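Local atomic coordinates of farnesyl diphosphate phosphatase YisP (Bacillus subtilis subsp. subtilis, PDB entry 3WE9), a protein that hydrolyses farnesyl diphosphate to farnesol and diphosphate, supporting biofilm formation, although its helical fold is that of the phytoene/squalene synthase family. Residues A158-L161 / V162-S166; I177-Q180 / V181-Q184; F185-E189 / A190-K194; V197-A200 / F201-W205; Q252-V255 / F256-H259. One frame throughout, in Å; residues are numbered along the deposited sequence.

Contact 1 of 5, residues A158-L161 / V162-S166; sequences AIQL and VRFLS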
# COMPACT_ATOMS: atom_id res chain seq x y z
N ALA A 158 -1.68 2.73 6.06
CA ALA A 158 -0.68 3.79 5.94
C ALA A 158 -0.07 3.86 4.54
O ALA A 158 0.12 4.94 3.98
CB ALA A 158 0.42 3.57 6.98
N ILE A 159 0.23 2.70 3.97
CA ILE A 159 0.81 2.65 2.63
C ILE A 159 -0.13 3.25 1.59
O ILE A 159 0.29 3.95 0.67
CB ILE A 159 1.17 1.19 2.26
CG1 ILE A 159 2.38 0.73 3.09
CG2 ILE A 159 1.45 1.08 0.77
CD1 ILE A 159 2.69 -0.77 2.98
N GLN A 160 -1.43 3.00 1.76
CA GLN A 160 -2.40 3.56 0.83
C GLN A 160 -2.43 5.09 1.00
O GLN A 160 -2.50 5.84 0.02
CB GLN A 160 -3.79 2.96 1.09
CG GLN A 160 -4.82 3.34 0.05
CD GLN A 160 -4.50 2.78 -1.33
OE1 GLN A 160 -3.42 3.02 -1.87
NE2 GLN A 160 -5.43 2.02 -1.90
N LEU A 161 -2.36 5.55 2.24
CA LEU A 161 -2.35 6.99 2.49
C LEU A 161 -1.11 7.61 1.86
O LEU A 161 -1.17 8.70 1.30
CB LEU A 161 -2.36 7.29 3.99
CG LEU A 161 -3.68 7.04 4.73
CD1 LEU A 161 -3.51 7.37 6.21
CD2 LEU A 161 -4.79 7.89 4.11
N VAL A 162 0.02 6.92 1.96
CA VAL A 162 1.25 7.45 1.37
C VAL A 162 1.11 7.54 -0.15
O VAL A 162 1.50 8.54 -0.76
CB VAL A 162 2.47 6.59 1.74
CG1 VAL A 162 3.70 7.08 0.98
CG2 VAL A 162 2.72 6.70 3.24
N ARG A 163 0.56 6.50 -0.75
CA ARG A 163 0.37 6.51 -2.19
C ARG A 163 -0.53 7.67 -2.58
O ARG A 163 -0.26 8.38 -3.55
CB ARG A 163 -0.25 5.18 -2.65
CG ARG A 163 0.72 4.02 -2.63
CD ARG A 163 0.01 2.71 -2.89
NE ARG A 163 0.96 1.62 -3.11
CZ ARG A 163 1.63 1.43 -4.25
NH1 ARG A 163 1.46 2.27 -5.26
NH2 ARG A 163 2.47 0.41 -4.36
N PHE A 164 -1.60 7.87 -1.82
CA PHE A 164 -2.53 8.96 -2.09
C PHE A 164 -1.82 10.31 -2.05
O PHE A 164 -2.05 11.16 -2.91
CB PHE A 164 -3.68 8.98 -1.07
CG PHE A 164 -4.64 7.83 -1.20
CD1 PHE A 164 -4.53 6.91 -2.25
CD2 PHE A 164 -5.68 7.67 -0.28
CE1 PHE A 164 -5.44 5.86 -2.38
CE2 PHE A 164 -6.60 6.62 -0.40
CZ PHE A 164 -6.48 5.71 -1.45
N LEU A 165 -0.98 10.50 -1.04
CA LEU A 165 -0.23 11.74 -0.86
C LEU A 165 0.92 11.97 -1.85
O LEU A 165 1.47 13.07 -1.92
CB LEU A 165 0.34 11.79 0.56
CG LEU A 165 -0.67 11.92 1.72
CD1 LEU A 165 0.04 11.71 3.06
CD2 LEU A 165 -1.30 13.30 1.68
N SER A 166 1.27 10.92 -2.60
CA SER A 166 2.38 10.98 -3.55
C SER A 166 2.03 11.45 -4.97
O SER A 166 2.92 11.67 -5.79
CB SER A 166 3.03 9.59 -3.67
OG SER A 166 3.51 9.12 -2.43

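Contact 2 of 5, residues I177-Q180 / V181-Q184; sequences IPRQ and VMQQ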
# COMPACT_ATOMS: atom_id res chain seq x y z
N ILE A 177 -8.92 14.41 -1.38
CA ILE A 177 -8.49 15.38 -0.37
C ILE A 177 -9.75 15.83 0.39
O ILE A 177 -10.70 16.35 -0.20
CB ILE A 177 -7.85 16.62 -1.01
CG1 ILE A 177 -6.63 16.20 -1.85
CG2 ILE A 177 -7.44 17.62 0.07
CD1 ILE A 177 -6.12 17.28 -2.76
N PRO A 178 -9.77 15.62 1.72
CA PRO A 178 -10.91 15.99 2.57
C PRO A 178 -11.22 17.48 2.57
O PRO A 178 -10.40 18.30 3.00
CB PRO A 178 -10.50 15.48 3.94
CG PRO A 178 -9.57 14.36 3.63
CD PRO A 178 -8.75 14.93 2.52
N ARG A 179 -12.41 17.84 2.10
CA ARG A 179 -12.82 19.23 2.05
C ARG A 179 -12.85 19.90 3.42
O ARG A 179 -12.62 21.11 3.54
CB ARG A 179 -14.17 19.36 1.35
CG ARG A 179 -14.07 19.62 -0.16
CD ARG A 179 -13.10 18.67 -0.87
NE ARG A 179 -13.01 18.97 -2.29
CZ ARG A 179 -12.25 18.30 -3.16
NH1 ARG A 179 -11.50 17.27 -2.76
NH2 ARG A 179 -12.26 18.66 -4.44
N GLN A 180 -13.13 19.13 4.47
CA GLN A 180 -13.16 19.69 5.81
C GLN A 180 -11.74 20.02 6.27
O GLN A 180 -11.53 20.96 7.04
CB GLN A 180 -13.81 18.73 6.81
CG GLN A 180 -15.32 18.66 6.70
CD GLN A 180 -15.96 20.03 6.81
OE1 GLN A 180 -15.82 20.72 7.82
NE2 GLN A 180 -16.66 20.43 5.75
N VAL A 181 -10.77 19.24 5.81
CA VAL A 181 -9.38 19.50 6.18
C VAL A 181 -8.92 20.74 5.39
O VAL A 181 -8.26 21.62 5.93
CB VAL A 181 -8.46 18.29 5.85
CG1 VAL A 181 -7.00 18.65 6.12
CG2 VAL A 181 -8.86 17.09 6.72
N MET A 182 -9.29 20.81 4.12
CA MET A 182 -8.94 21.96 3.30
C MET A 182 -9.48 23.23 3.96
O MET A 182 -8.77 24.23 4.08
CB MET A 182 -9.53 21.83 1.90
CG MET A 182 -8.81 20.86 0.99
SD MET A 182 -9.80 20.43 -0.44
CE MET A 182 -9.94 22.02 -1.30
N GLN A 183 -10.73 23.17 4.40
CA GLN A 183 -11.39 24.32 5.03
C GLN A 183 -10.69 24.77 6.30
O GLN A 183 -10.66 25.96 6.60
CB GLN A 183 -12.86 23.98 5.34
CG GLN A 183 -13.65 25.15 5.92
CD GLN A 183 -15.13 24.83 6.11
OE1 GLN A 183 -15.49 23.89 6.83
NE2 GLN A 183 -15.99 25.61 5.47
N GLN A 184 -10.15 23.82 7.05
CA GLN A 184 -9.43 24.09 8.28
C GLN A 184 -8.29 25.07 8.05
O GLN A 184 -8.05 25.97 8.86
CB GLN A 184 -8.80 22.80 8.82
CG GLN A 184 -9.62 21.96 9.77
CD GLN A 184 -9.03 20.57 9.98
OE1 GLN A 184 -7.81 20.39 10.00
NE2 GLN A 184 -9.90 19.58 10.13

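Contact 3 of 5, residues F185-E189 / A190-K194; sequences FGYTE and ADLQK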
# COMPACT_ATOMS: atom_id res chain seq x y z
N PHE A 185 -7.58 24.87 6.94
CA PHE A 185 -6.42 25.68 6.60
C PHE A 185 -6.61 26.74 5.52
O PHE A 185 -5.66 27.43 5.16
CB PHE A 185 -5.27 24.73 6.22
CG PHE A 185 -4.98 23.69 7.27
CD1 PHE A 185 -4.57 24.07 8.55
CD2 PHE A 185 -5.16 22.33 7.00
CE1 PHE A 185 -4.36 23.11 9.55
CE2 PHE A 185 -4.95 21.37 7.99
CZ PHE A 185 -4.54 21.76 9.27
N GLY A 186 -7.83 26.87 5.02
CA GLY A 186 -8.10 27.88 4.00
C GLY A 186 -7.65 27.54 2.59
O GLY A 186 -7.39 28.44 1.79
N TYR A 187 -7.55 26.25 2.27
CA TYR A 187 -7.16 25.83 0.93
C TYR A 187 -8.46 25.74 0.13
O TYR A 187 -9.35 24.96 0.47
CB TYR A 187 -6.45 24.47 0.96
CG TYR A 187 -5.79 24.11 -0.36
CD1 TYR A 187 -4.83 24.95 -0.92
CD2 TYR A 187 -6.13 22.94 -1.04
CE1 TYR A 187 -4.22 24.63 -2.14
CE2 TYR A 187 -5.53 22.61 -2.25
CZ TYR A 187 -4.58 23.47 -2.80
OH TYR A 187 -3.99 23.16 -4.01
N THR A 188 -8.55 26.51 -0.94
CA THR A 188 -9.76 26.56 -1.75
C THR A 188 -9.91 25.56 -2.88
O THR A 188 -8.93 25.01 -3.37
CB THR A 188 -9.91 27.96 -2.37
OG1 THR A 188 -8.85 28.17 -3.31
CG2 THR A 188 -9.81 29.02 -1.29
N GLU A 189 -11.16 25.33 -3.30
CA GLU A 189 -11.43 24.43 -4.41
C GLU A 189 -10.69 24.97 -5.63
O GLU A 189 -10.18 24.21 -6.44
CB GLU A 189 -12.94 24.39 -4.72
CG GLU A 189 -13.78 23.58 -3.74
CD GLU A 189 -13.64 22.09 -3.93
OE1 GLU A 189 -12.95 21.66 -4.89
OE2 GLU A 189 -14.21 21.33 -3.12
N ALA A 190 -10.66 26.30 -5.75
CA ALA A 190 -9.97 26.94 -6.87
C ALA A 190 -8.48 26.66 -6.82
O ALA A 190 -7.86 26.38 -7.85
CB ALA A 190 -10.22 28.45 -6.85
N ASP A 191 -7.89 26.74 -5.62
CA ASP A 191 -6.46 26.47 -5.44
C ASP A 191 -6.21 25.04 -5.93
O ASP A 191 -5.32 24.79 -6.75
CB ASP A 191 -6.04 26.51 -3.96
CG ASP A 191 -6.01 27.91 -3.36
OD1 ASP A 191 -5.77 28.88 -4.10
OD2 ASP A 191 -6.21 28.01 -2.12
N LEU A 192 -6.99 24.11 -5.40
CA LEU A 192 -6.88 22.70 -5.74
C LEU A 192 -6.97 22.42 -7.23
O LEU A 192 -6.16 21.68 -7.79
CB LEU A 192 -7.95 21.89 -5.00
CG LEU A 192 -8.03 20.39 -5.29
CD1 LEU A 192 -6.70 19.72 -4.92
CD2 LEU A 192 -9.17 19.76 -4.51
N GLN A 193 -7.97 23.00 -7.88
CA GLN A 193 -8.15 22.78 -9.31
C GLN A 193 -6.93 23.26 -10.10
O GLN A 193 -6.55 22.64 -11.09
CB GLN A 193 -9.41 23.48 -9.82
CG GLN A 193 -9.75 23.16 -11.27
CD GLN A 193 -11.14 23.62 -11.67
OE1 GLN A 193 -12.14 23.17 -11.11
NE2 GLN A 193 -11.21 24.52 -12.65
N LYS A 194 -6.32 24.35 -9.63
CA LYS A 194 -5.14 24.91 -10.27
C LYS A 194 -3.87 24.15 -9.87
O LYS A 194 -2.81 24.33 -10.47
CB LYS A 194 -4.96 26.38 -9.88
CG LYS A 194 -5.70 27.37 -10.76
CD LYS A 194 -5.58 28.80 -10.22
CE LYS A 194 -6.38 28.97 -8.93
NZ LYS A 194 -6.32 30.37 -8.39
O HOH W 1 -5.74 29.70 -0.12

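Contact 4 of 5, residues V197-A200 / F201-W205; sequences VNKA and FTMTW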
# COMPACT_ATOMS: atom_id res chain seq x y z
N VAL A 197 0.36 25.03 -4.91
CA VAL A 197 1.07 24.57 -3.72
C VAL A 197 1.45 25.77 -2.88
O VAL A 197 2.47 26.42 -3.11
CB VAL A 197 2.36 23.79 -4.08
CG1 VAL A 197 3.09 23.38 -2.80
CG2 VAL A 197 2.01 22.57 -4.91
N ASN A 198 0.59 26.10 -1.93
CA ASN A 198 0.84 27.22 -1.04
C ASN A 198 0.86 26.69 0.38
O ASN A 198 0.77 25.47 0.59
CB ASN A 198 -0.26 28.29 -1.19
CG ASN A 198 -1.66 27.71 -1.12
OD1 ASN A 198 -1.88 26.66 -0.53
ND2 ASN A 198 -2.63 28.41 -1.73
N LYS A 199 1.00 27.58 1.35
CA LYS A 199 1.04 27.19 2.76
C LYS A 199 -0.21 26.42 3.16
O LYS A 199 -0.14 25.44 3.89
CB LYS A 199 1.20 28.43 3.64
CG LYS A 199 1.23 28.12 5.14
CD LYS A 199 2.38 27.18 5.49
CE LYS A 199 2.45 26.94 6.99
NZ LYS A 199 3.53 25.98 7.36
N ALA A 200 -1.37 26.88 2.69
CA ALA A 200 -2.64 26.23 2.99
C ALA A 200 -2.61 24.78 2.50
O ALA A 200 -3.13 23.88 3.16
CB ALA A 200 -3.78 26.99 2.32
N PHE A 201 -2.00 24.55 1.35
CA PHE A 201 -1.92 23.20 0.83
C PHE A 201 -0.97 22.32 1.62
O PHE A 201 -1.29 21.17 1.94
CB PHE A 201 -1.47 23.16 -0.64
CG PHE A 201 -1.23 21.77 -1.14
CD1 PHE A 201 -2.30 20.86 -1.24
CD2 PHE A 201 0.05 21.32 -1.45
CE1 PHE A 201 -2.08 19.54 -1.63
CE2 PHE A 201 0.27 20.00 -1.84
CZ PHE A 201 -0.79 19.10 -1.93
N THR A 202 0.22 22.83 1.94
CA THR A 202 1.18 22.04 2.68
C THR A 202 0.65 21.69 4.07
O THR A 202 0.92 20.61 4.59
CB THR A 202 2.56 22.75 2.78
OG1 THR A 202 2.41 24.03 3.39
CG2 THR A 202 3.17 22.92 1.39
N MET A 203 -0.11 22.60 4.68
CA MET A 203 -0.70 22.33 5.98
C MET A 203 -1.74 21.21 5.86
O MET A 203 -1.84 20.34 6.72
CB MET A 203 -1.37 23.59 6.55
CG MET A 203 -0.36 24.61 7.05
SD MET A 203 -1.17 26.08 7.67
CE MET A 203 -1.48 25.59 9.38
N THR A 204 -2.50 21.24 4.76
CA THR A 204 -3.51 20.22 4.49
C THR A 204 -2.81 18.88 4.29
O THR A 204 -3.19 17.87 4.88
CB THR A 204 -4.30 20.57 3.21
OG1 THR A 204 -5.03 21.79 3.42
CG2 THR A 204 -5.28 19.43 2.85
N TRP A 205 -1.77 18.89 3.47
CA TRP A 205 -1.01 17.68 3.17
C TRP A 205 -0.36 17.11 4.43
O TRP A 205 -0.43 15.91 4.67
CB TRP A 205 0.07 18.00 2.13
CG TRP A 205 0.77 16.81 1.57
CD1 TRP A 205 0.45 16.14 0.41
CD2 TRP A 205 1.93 16.16 2.10
NE1 TRP A 205 1.35 15.12 0.19
CE2 TRP A 205 2.27 15.11 1.21
CE3 TRP A 205 2.72 16.37 3.24
CZ2 TRP A 205 3.37 14.27 1.43
CZ3 TRP A 205 3.82 15.52 3.46
CH2 TRP A 205 4.13 14.49 2.56
O HOH W 2 3.01 23.20 6.16

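Contact 5 of 5, residues Q252-V255 / F256-H259; sequences QHDV and FQYH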
# COMPACT_ATOMS: atom_id res chain seq x y z
N GLN A 252 9.37 19.92 -2.18
CA GLN A 252 8.37 20.96 -2.03
C GLN A 252 6.91 20.59 -2.26
O GLN A 252 6.14 21.40 -2.76
CB GLN A 252 8.74 22.13 -2.94
CG GLN A 252 10.23 22.48 -2.91
CD GLN A 252 10.77 22.61 -1.49
OE1 GLN A 252 11.47 21.72 -0.99
NE2 GLN A 252 10.45 23.71 -0.84
N HIS A 253 6.53 19.37 -1.89
CA HIS A 253 5.14 18.93 -2.04
C HIS A 253 4.58 19.13 -3.45
O HIS A 253 3.39 19.35 -3.61
CB HIS A 253 4.25 19.69 -1.04
CG HIS A 253 4.67 19.54 0.39
ND1 HIS A 253 5.60 20.37 0.98
CD2 HIS A 253 4.32 18.63 1.33
CE1 HIS A 253 5.79 19.99 2.23
NE2 HIS A 253 5.03 18.93 2.47
N ASP A 254 5.45 19.04 -4.45
CA ASP A 254 5.08 19.26 -5.85
C ASP A 254 4.34 18.05 -6.44
O ASP A 254 4.64 17.61 -7.56
CB ASP A 254 6.36 19.56 -6.64
CG ASP A 254 6.13 20.42 -7.87
OD1 ASP A 254 5.04 21.02 -8.03
OD2 ASP A 254 7.06 20.52 -8.69
N VAL A 255 3.35 17.55 -5.71
CA VAL A 255 2.59 16.37 -6.12
C VAL A 255 1.47 16.58 -7.14
O VAL A 255 0.86 15.61 -7.57
CB VAL A 255 2.00 15.64 -4.89
CG1 VAL A 255 3.12 15.13 -4.00
CG2 VAL A 255 1.07 16.57 -4.12
N PHE A 256 1.19 17.83 -7.50
CA PHE A 256 0.16 18.10 -8.51
C PHE A 256 0.82 17.97 -9.89
O PHE A 256 0.16 17.67 -10.89
CB PHE A 256 -0.39 19.53 -8.37
CG PHE A 256 -1.25 19.73 -7.15
CD1 PHE A 256 -2.45 19.05 -6.99
CD2 PHE A 256 -0.86 20.63 -6.16
CE1 PHE A 256 -3.26 19.25 -5.87
CE2 PHE A 256 -1.66 20.84 -5.03
CZ PHE A 256 -2.85 20.15 -4.89
N GLN A 257 2.14 18.19 -9.92
CA GLN A 257 2.91 18.12 -11.16
C GLN A 257 3.61 16.79 -11.42
O GLN A 257 3.69 16.33 -12.56
CB GLN A 257 3.97 19.23 -11.17
CG GLN A 257 3.40 20.63 -11.20
CD GLN A 257 2.36 20.81 -12.28
OE1 GLN A 257 2.55 20.37 -13.42
NE2 GLN A 257 1.26 21.47 -11.94
N TYR A 258 4.10 16.17 -10.35
CA TYR A 258 4.82 14.90 -10.45
C TYR A 258 4.30 13.84 -9.50
O TYR A 258 3.77 14.16 -8.43
CB TYR A 258 6.30 15.10 -10.12
CG TYR A 258 7.04 16.05 -11.02
CD1 TYR A 258 7.65 15.59 -12.19
CD2 TYR A 258 7.17 17.39 -10.69
CE1 TYR A 258 8.38 16.46 -13.00
CE2 TYR A 258 7.89 18.26 -11.49
CZ TYR A 258 8.49 17.79 -12.65
OH TYR A 258 9.22 18.64 -13.43
N HIS A 259 4.47 12.58 -9.88
CA HIS A 259 4.09 11.45 -9.04
C HIS A 259 5.41 11.05 -8.38
O HIS A 259 6.36 10.66 -9.05
CB HIS A 259 3.56 10.29 -9.89
CG HIS A 259 3.34 9.02 -9.11
ND1 HIS A 259 2.84 7.87 -9.69
CD2 HIS A 259 3.58 8.71 -7.81
CE1 HIS A 259 2.79 6.91 -8.78
NE2 HIS A 259 3.23 7.40 -7.63
O HOH W 3 2.69 20.39 -7.77

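Contact 1 of 5, residues A158-L161 / V162-S166
The backbone oxygen of Gln160 lies over one face of the Phe164 ring, 3.1 Å above its plane and displaced toward the rim. Beyond it, the Gln160 side chain reaches the far end of the same ring, with CG 3.3 Å from Phe164 CZ, and its amide plane is only 19° from that of the ring. Gln160 CG is anti to the backbone N (chi1 -172°) and the chain then bends at chi2, which lays the amide against the ring. Its NE2 bonds Thr128 OG1, fixing the rotation of the amide, while OE1 comes within 3.6 Å of Arg163 CD. The Arg163 guanidinium stands almost perpendicular to this amide. Arg163 runs extended alongside Ile159, whose CG2 meets NE obliquely at 3.9 Å; a long, flexible cation suits this exposed side.

Beneath the side chains runs regular alpha-helical bonding, for example Phe164 N to Gln160 O at 2.9 Å. Near the end of the helix, Ser166 OG gives a further bond to Val162 O at 2.7 Å, so a small hydroxyl finds a partner in a buried setting. The aliphatic residues serve helix 145-165 on its other sides: Leu161 packs against Leu121 and Ala125 of helix 118-140, Val162 against Val244 of helix 228-250, and Leu165 against Ile208 of helix 199-221.

Contact 2 of 5, residues I177-Q180 / V181-Q184
Arg179 and Met182 run side by side in the same direction, and the thioether SD lies over one face of the guanidinium, 3.8 Å from Arg179 CD. Ile177 crosses Met182 at about a right angle, its CG2 touching Met182 CG at 3.6 Å, so the slender methionine chain fits between a branched aliphatic group and a flat cation. A third pair, Pro178 and Val181, again lies side by side, with CB and CG2 respectively 3.6 Å apart; compact, rigid groups suit this buried side, where Val181 also meets Thr204 and Leu118.

The arginine turns back over the start of its own helix. A bend of Arg179 at chi2 (48°), followed by an extended run to the guanidinium, brings its NH1 to Ile177 O at 2.8 Å, in the carbonyl plane and on a lone pair, with the oxygen at the guanidinium edge. NH1 also bonds Lys174 O, and NE forms a salt bridge with Glu189, so these partners fix the orientation of the group while the sulfur lies over one face.

The backbone supplies the framework: Pro178 O accepts a straight bond from Met182 N at 3.0 Å and a weak one from Val181 N, and Arg179 O takes Gln183 N at 2.9 Å. The arrangement is that of a short alpha helix, 179-185, entered from a loop with Pro178 at its N-cap, where helical bonding needs no N-H.

Contact 3 of 5, residues F185-E189 / A190-K194
Tyr187 reaches across the first turn of helix 189-194, passing Asp191 and ending at Leu192. With CG anti to the backbone N (chi1 -169°), the ring leaves CB toward that turn. CD1 comes first to the carboxylate, 3.6 Å from Asp191 OD2; farther out, CE2 lies 3.7 Å from Leu192 CB, the two side chains crossing at about a right angle. At the tip, OH approaches Leu192 CA at 3.4 Å and finds its polar partner in Thr196 O, which satisfies the hydroxyl of a largely buried residue. With an alanine here the ring is gone, which would probably open a gap between Leu192 and Phe201 and leave Thr196 O without its hydroxyl mate.

Asp191 bends back to the residue before the helix: OD2 accepts Thr188 N at 3.0 Å in a nearly straight bond (167°), met from above the carboxylate plane. A water joins the same OD2, at 2.7 Å, to Gly186 O. In return Asp191 N bonds Thr188 OG1, although the exact place of that hydroxyl is less sure.

Thr188 and Asp191 thus form a capping box at the start of helix 189-194. Just before it, Gly186, with positive phi (78°) that glycine adopts without strain, is the C-prime residue of a Schellman motif ending helix 179-185, so two helix-end motifs make the tight turn between consecutive helices.

Contact 4 of 5, residues V197-A200 / F201-W205
Asn198 OD1 takes the N-H of Phe201 at 2.8 Å, and the backbone oxygen of Asn198 receives Thr202 N at 3.0 Å. Asn198 CG lies between its own N and carbonyl carbon (chi1 49°), which turns the amide oxygen back onto the N-H of Phe201. Two carbonyls are doubly held. Lys199 O accepts Met203 N and, from the same face of its plane, the hydroxyl Thr202 OG1 at 3.0 Å; Ala200 O is met from opposite faces by Thr204 N and by Thr204 OG1, the latter at 2.8 Å. Threonine suits both places because its short hydroxyl can reach back one turn.

This is the N-terminus of helix 199-221, with Asn198 as a side-chain N-cap. With a leucine here the amide oxygen is lost, and Phe201 N would probably be left without its side-chain acceptor.

A water bridges Lys199 NZ to Thr202 OG1 at the exposed surface, where the bent lysine also lays CE 3.7 Å from Met203 CG. Beside the cap, Val197 CG1 touches Phe201 CD2 obliquely at 3.9 Å; the Phe201 ring, large and apolar, meets the rings of Tyr187 and Phe256.

Contact 5 of 5, residues Q252-V255 / F256-H259
The loop that leaves helix 228-250, which ends in a Schellman motif with Gln252 as C-prime residue, is closed by Asp254 and Tyr258. Asp254 O accepts Tyr258 N at 3.2 Å, in the carbonyl plane, and a weak, long bond from Gln257 N at 3.5 Å, so one oxygen gathers the turn. The Asp254 side chain extends over the same stretch: CG is anti to the backbone N (chi1 -153°), and the two carboxylate oxygens part company. OD2 reaches the edge of the Tyr258 ring in its plane, 3.7 Å from CE2, where the ring hydrogens carry slight positive charge; the carboxylate plane stands 67° from the ring. OD1 instead lies 3.6 Å from Gln257 CG. A water accepts from Phe256 N at 3.0 Å and also approaches OD1, but so closely that its exact position is doubtful.

Asp254 is the centre of an inverse gamma turn, with a weak bond from Val255 N to His253 O at 2.8 Å; this tight turn leads directly into the alpha turn in which Asp254 O accepts Tyr258 N. Val255 then contributes a weak CA-H...O contact to Tyr258 O at 3.4 Å.

The polar and aromatic groups of Asp254, Gln257 and Tyr258 keep to the outer side, while Val255 and Phe256 turn inward, as their apolar character suits. Val255 rests on Leu168 and Phe201, and the Phe256 side chain reaches Leu168 and Tyr187. His253 sits edge-to-face with Trp205 and bonds Glu206 through NE2.

Contact 1 lies deepest, its centre about 7 Å from the centre of the chain, mid-bundle between three other helices; the centres of the other four lie 19 to 27 Å from it, at one end of the molecule. Contacts 2 and 3 hold successive short helices, joined by a salt bridge, and contact 4 opens the long helix that follows. Their chemistry is that of helix ends: a folded-back arginine in contact 2, a capping box and water in contact 3, a side-chain cap and doubly accepting carbonyls in contact 4. Contact 1 relies on regular helical bonds and apolar flanks. Contact 5, a loop, packs on contacts 4 and 1, and Trp205 of contact 4 bonds Leu165 O of contact 1.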